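Local coordinates for protein Baccell_00875 (Bacteroides cellulosilyticus DSM 14838, PDB 5NO8) that probably acts as a polysaccharide lyase that removes rhamnose caps linked to glucuronic acid from complex arabinogalactan proteins, at residues A[165-177]-A[188-200]. Sequence-based numbering, arbitrary orientation.
Sequences THIWKGGSAAYVN and LGLVVTDGAIRNY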
loop_
_atom_site.group_PDB
_atom_site.type_symbol
_atom_site.label_atom_id
_atom_site.label_comp_id
_atom_site.label_asym_id
_atom_site.label_seq_id
_atom_site.Cartn_x
_atom_site.Cartn_y
_atom_site.Cartn_z
ATOM N N THR A 165 5.743 8.129 3.243
ATOM C CA THR A 165 6.930 7.633 3.914
ATOM C C THR A 165 7.189 6.178 3.513
ATOM O O THR A 165 6.451 5.295 3.898
ATOM C CB THR A 165 6.725 7.824 5.422
ATOM O OG1 THR A 165 6.432 9.221 5.652
ATOM C CG2 THR A 165 7.942 7.491 6.163
ATOM N N HIS A 166 8.219 5.957 2.723
ATOM C CA HIS A 166 8.519 4.631 2.176
ATOM C C HIS A 166 9.572 4.018 3.070
ATOM O O HIS A 166 10.751 4.385 2.996
ATOM C CB HIS A 166 8.981 4.779 0.750
ATOM C CG HIS A 166 7.917 5.363 -0.125
ATOM N ND1 HIS A 166 6.692 4.750 -0.295
ATOM C CD2 HIS A 166 7.851 6.547 -0.795
ATOM C CE1 HIS A 166 5.927 5.524 -1.057
ATOM N NE2 HIS A 166 6.611 6.606 -1.392
ATOM N N ILE A 167 9.126 3.077 3.893
ATOM C CA ILE A 167 9.978 2.455 4.908
ATOM C C ILE A 167 10.497 1.133 4.360
ATOM O O ILE A 167 9.703 0.344 3.858
ATOM C CB ILE A 167 9.188 2.179 6.188
ATOM C CG1 ILE A 167 8.534 3.468 6.695
ATOM C CG2 ILE A 167 10.103 1.584 7.265
ATOM C CD1 ILE A 167 7.471 3.197 7.729
ATOM N N TRP A 168 11.804 0.917 4.442
ATOM C CA TRP A 168 12.385 -0.383 4.118
ATOM C C TRP A 168 13.105 -0.937 5.317
ATOM O O TRP A 168 14.143 -0.376 5.751
ATOM C CB TRP A 168 13.300 -0.355 2.908
ATOM C CG TRP A 168 13.842 -1.709 2.579
ATOM C CD1 TRP A 168 15.142 -2.020 2.303
ATOM C CD2 TRP A 168 13.114 -2.952 2.538
ATOM N NE1 TRP A 168 15.264 -3.364 2.102
ATOM C CE2 TRP A 168 14.044 -3.960 2.211
ATOM C CE3 TRP A 168 11.763 -3.304 2.705
ATOM C CZ2 TRP A 168 13.684 -5.310 2.066
ATOM C CZ3 TRP A 168 11.411 -4.652 2.595
ATOM C CH2 TRP A 168 12.383 -5.632 2.261
ATOM N N LYS A 169 12.573 -2.054 5.818
ATOM C CA LYS A 169 13.146 -2.772 6.950
ATOM C C LYS A 169 14.338 -3.642 6.532
ATOM O O LYS A 169 14.407 -4.832 6.831
ATOM C CB LYS A 169 12.054 -3.609 7.664
ATOM C CG LYS A 169 11.425 -4.698 6.808
ATOM C CD LYS A 169 10.336 -5.477 7.551
ATOM C CE LYS A 169 9.890 -6.648 6.678
ATOM N NZ LYS A 169 8.826 -7.457 7.293
ATOM N N GLY A 170 15.309 -3.032 5.878
ATOM C CA GLY A 170 16.396 -3.770 5.235
ATOM C C GLY A 170 17.618 -4.032 6.079
ATOM O O GLY A 170 18.729 -4.137 5.532
ATOM N N GLY A 171 17.451 -4.147 7.389
ATOM C CA GLY A 171 18.578 -4.519 8.261
ATOM C C GLY A 171 19.648 -3.435 8.249
ATOM O O GLY A 171 19.355 -2.264 8.539
ATOM N N SER A 172 20.880 -3.816 7.893
ATOM C CA SER A 172 21.996 -2.867 7.811
ATOM C C SER A 172 21.807 -1.854 6.708
ATOM O O SER A 172 22.432 -0.799 6.757
ATOM C CB SER A 172 23.344 -3.572 7.604
ATOM O OG SER A 172 23.541 -4.604 8.562
ATOM N N ALA A 173 20.972 -2.184 5.718
ATOM C CA ALA A 173 20.705 -1.312 4.578
ATOM C C ALA A 173 19.287 -0.787 4.613
ATOM O O ALA A 173 18.691 -0.472 3.573
ATOM C CB ALA A 173 20.951 -2.072 3.301
ATOM N N ALA A 174 18.739 -0.663 5.825
ATOM C CA ALA A 174 17.429 -0.080 5.993
ATOM C C ALA A 174 17.438 1.407 5.614
ATOM O O ALA A 174 18.457 2.065 5.657
ATOM C CB ALA A 174 16.967 -0.252 7.425
ATOM N N TYR A 175 16.265 1.917 5.250
ATOM C CA TYR A 175 16.108 3.303 4.901
ATOM C C TYR A 175 14.657 3.747 5.014
ATOM O O TYR A 175 13.742 2.948 5.124
ATOM C CB TYR A 175 16.652 3.583 3.491
ATOM C CG TYR A 175 15.920 2.900 2.361
ATOM C CD1 TYR A 175 14.655 3.325 1.941
ATOM C CD2 TYR A 175 16.484 1.812 1.715
ATOM C CE1 TYR A 175 13.995 2.694 0.916
ATOM C CE2 TYR A 175 15.844 1.202 0.668
ATOM C CZ TYR A 175 14.601 1.655 0.273
ATOM O OH TYR A 175 13.936 1.012 -0.729
ATOM N N VAL A 176 14.477 5.062 4.958
ATOM C CA VAL A 176 13.187 5.676 4.734
ATOM C C VAL A 176 13.347 6.734 3.631
ATOM O O VAL A 176 14.252 7.576 3.677
ATOM C CB VAL A 176 12.579 6.328 5.992
ATOM C CG1 VAL A 176 11.210 6.875 5.665
ATOM C CG2 VAL A 176 12.471 5.352 7.168
ATOM N N ASN A 177 12.497 6.641 2.613
ATOM C CA ASN A 177 12.437 7.633 1.563
ATOM C C ASN A 177 11.107 8.343 1.713
ATOM O O ASN A 177 10.071 7.752 1.467
ATOM C CB ASN A 177 12.562 6.958 0.214
ATOM C CG ASN A 177 12.589 7.942 -0.933
ATOM O OD1 ASN A 177 12.836 9.144 -0.727
ATOM N ND2 ASN A 177 12.311 7.459 -2.136
ATOM N N LEU A 188 12.993 14.002 1.519
ATOM C CA LEU A 188 13.844 13.631 2.625
ATOM C C LEU A 188 14.160 12.141 2.601
ATOM O O LEU A 188 13.305 11.331 2.287
ATOM C CB LEU A 188 13.136 13.966 3.924
ATOM C CG LEU A 188 13.969 14.063 5.199
ATOM C CD1 LEU A 188 14.722 15.370 5.223
ATOM C CD2 LEU A 188 13.091 13.979 6.433
ATOM N N GLY A 189 15.374 11.823 3.014
ATOM C CA GLY A 189 15.838 10.460 3.136
ATOM C C GLY A 189 16.433 10.207 4.500
ATOM O O GLY A 189 16.959 11.127 5.143
ATOM N N LEU A 190 16.355 8.946 4.922
ATOM C CA LEU A 190 17.020 8.459 6.118
ATOM C C LEU A 190 17.698 7.180 5.679
ATOM O O LEU A 190 17.016 6.287 5.171
ATOM C CB LEU A 190 16.015 8.170 7.233
ATOM C CG LEU A 190 16.570 7.616 8.560
ATOM C CD1 LEU A 190 15.594 7.894 9.695
ATOM C CD2 LEU A 190 16.845 6.105 8.500
ATOM N N VAL A 191 19.017 7.116 5.855
ATOM C CA VAL A 191 19.814 5.964 5.477
ATOM C C VAL A 191 20.554 5.472 6.705
ATOM O O VAL A 191 21.315 6.240 7.319
ATOM C CB VAL A 191 20.784 6.310 4.345
ATOM C CG1 VAL A 191 21.841 5.220 4.134
ATOM C CG2 VAL A 191 19.991 6.521 3.070
ATOM N N VAL A 192 20.336 4.205 7.047
ATOM C CA VAL A 192 21.067 3.582 8.171
ATOM C C VAL A 192 22.506 3.306 7.735
ATOM O O VAL A 192 22.790 2.676 6.694
ATOM C CB VAL A 192 20.376 2.283 8.658
ATOM C CG1 VAL A 192 21.248 1.497 9.654
ATOM C CG2 VAL A 192 19.007 2.592 9.204
ATOM N N THR A 193 23.443 3.772 8.555
ATOM C CA THR A 193 24.870 3.601 8.286
ATOM C C THR A 193 25.629 2.805 9.320
ATOM O O THR A 193 26.739 2.411 9.044
ATOM C CB THR A 193 25.549 4.977 8.124
ATOM O OG1 THR A 193 25.228 5.831 9.240
ATOM C CG2 THR A 193 25.038 5.629 6.842
ATOM N N ASP A 194 25.056 2.551 10.491
ATOM C CA ASP A 194 25.643 1.616 11.422
ATOM C C ASP A 194 24.483 0.959 12.163
ATOM O O ASP A 194 23.461 1.588 12.385
ATOM C CB ASP A 194 26.613 2.329 12.386
ATOM C CG ASP A 194 27.496 1.358 13.161
ATOM O OD1 ASP A 194 27.738 0.216 12.696
ATOM O OD2 ASP A 194 27.986 1.734 14.243
ATOM N N GLY A 195 24.643 -0.307 12.526
ATOM C CA GLY A 195 23.555 -1.092 13.116
ATOM C C GLY A 195 22.502 -1.430 12.070
ATOM O O GLY A 195 22.806 -1.491 10.873
ATOM N N ALA A 196 21.282 -1.672 12.520
ATOM C CA ALA A 196 20.230 -2.203 11.656
ATOM C C ALA A 196 18.841 -1.828 12.123
ATOM O O ALA A 196 18.615 -1.582 13.314
ATOM C CB ALA A 196 20.354 -3.712 11.559
ATOM N N ILE A 197 17.916 -1.800 11.172
ATOM C CA ILE A 197 16.493 -1.693 11.469
ATOM C C ILE A 197 15.841 -2.941 10.878
ATOM O O ILE A 197 15.973 -3.225 9.678
ATOM C CB ILE A 197 15.862 -0.402 10.910
ATOM C CG1 ILE A 197 16.421 0.835 11.608
ATOM C CG2 ILE A 197 14.330 -0.420 11.015
ATOM C CD1 ILE A 197 16.167 0.888 13.101
ATOM N N ARG A 198 15.168 -3.699 11.735
ATOM C CA ARG A 198 14.583 -4.984 11.352
ATOM C C ARG A 198 13.102 -4.933 11.003
ATOM O O ARG A 198 12.583 -5.844 10.378
ATOM C CB ARG A 198 14.812 -6.033 12.433
ATOM C CG ARG A 198 13.989 -5.785 13.675
ATOM C CD ARG A 198 13.652 -6.996 14.521
ATOM N NE ARG A 198 13.071 -6.493 15.788
ATOM C CZ ARG A 198 11.768 -6.360 16.073
ATOM N NH1 ARG A 198 10.812 -6.738 15.219
ATOM N NH2 ARG A 198 11.395 -5.850 17.265
ATOM N N ASN A 199 12.395 -3.912 11.480
ATOM C CA ASN A 199 10.971 -3.790 11.220
ATOM C C ASN A 199 10.503 -2.415 11.661
ATOM O O ASN A 199 11.311 -1.567 12.016
ATOM C CB ASN A 199 10.180 -4.881 11.979
ATOM C CG ASN A 199 9.042 -5.427 11.147
ATOM O OD1 ASN A 199 8.341 -4.662 10.516
ATOM N ND2 ASN A 199 8.881 -6.769 11.123
ATOM N N TYR A 200 9.213 -2.170 11.574
ATOM C CA TYR A 200 8.648 -0.973 12.169
ATOM C C TYR A 200 7.286 -1.257 12.779
ATOM O O TYR A 200 6.637 -2.237 12.460
ATOM C CB TYR A 200 8.574 0.176 11.167
ATOM C CG TYR A 200 7.543 -0.007 10.064
ATOM C CD1 TYR A 200 7.854 -0.738 8.932
ATOM C CD2 TYR A 200 6.267 0.554 10.161
ATOM C CE1 TYR A 200 6.948 -0.888 7.910
ATOM C CE2 TYR A 200 5.331 0.406 9.133
ATOM C CZ TYR A 200 5.678 -0.343 8.021
ATOM O OH TYR A 200 4.808 -0.531 6.967
HETATM O O HOH W 1 6.981 -5.749 8.530
HETATM O O HOH W 2 13.879 -7.336 8.526
HETATM O O HOH W 3 24.416 -0.448 8.909
HETATM O O HOH W 4 24.772 -4.114 10.897
HETATM O O HOH W 5 21.048 1.917 4.629
#
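Ile167 lays its CD1 methyl over the centre of the Tyr200 ring, 3.7 Å from the centroid and 9° off the ring normal, a CH-pi contact. With Ile167 CG2 trans to its backbone N, that branch comes over the rim of the same face, nearest Tyr200 CD1. Tyr200 OH is hydrogen-bonded to Asp608; a leucine here would probably leave that carboxylate without its hydroxyl partner and the Ile167 methyls without a flat surface to rest on. Lys169 runs alongside Asn199, both side chains pointing the same way. Lys169 CB sits 3.6 Å from Arg198 O and close to Asn199 CA; CG stays near the same carbonyl; Lys169 CD touches Arg198 O and, at 3.7 Å, Asn199 OD1. Lys169 NZ, carried there by a chain extended beyond CG, reaches Asn199 OD1 through a water. Asn199 OD1 also takes the Tyr200 N-H on a lone pair, which helps fix the amide's rotation. Strands 175-180 and 187-194 form an antiparallel beta hairpin, with 163-168 the outermost strand beside it in an eight-stranded sheet, while 199-203 has passed into a second sheet. In the hairpin, Val176 N donates to Leu190 O and Leu190 N to Val176 O, each 2.8 Å, their CB atoms 4.1 Å apart on one face; Tyr175 and Val191 lie on the other. Val192 N continues the pairing to Ala174 O, which a water also links to Val192 O. Beyond a shift of two residues, Gly171 and Ile197 make one more bridge. Gly171 O is gripped by Ala174 N and Ile197 N, from opposite faces of its plane. Gly171 sits in the type II' turn Gly170-Ala173 with positive phi, which by itself favours glycine; three residues on, Ala174 CB packs against Ile197 CB at 3.7 Å.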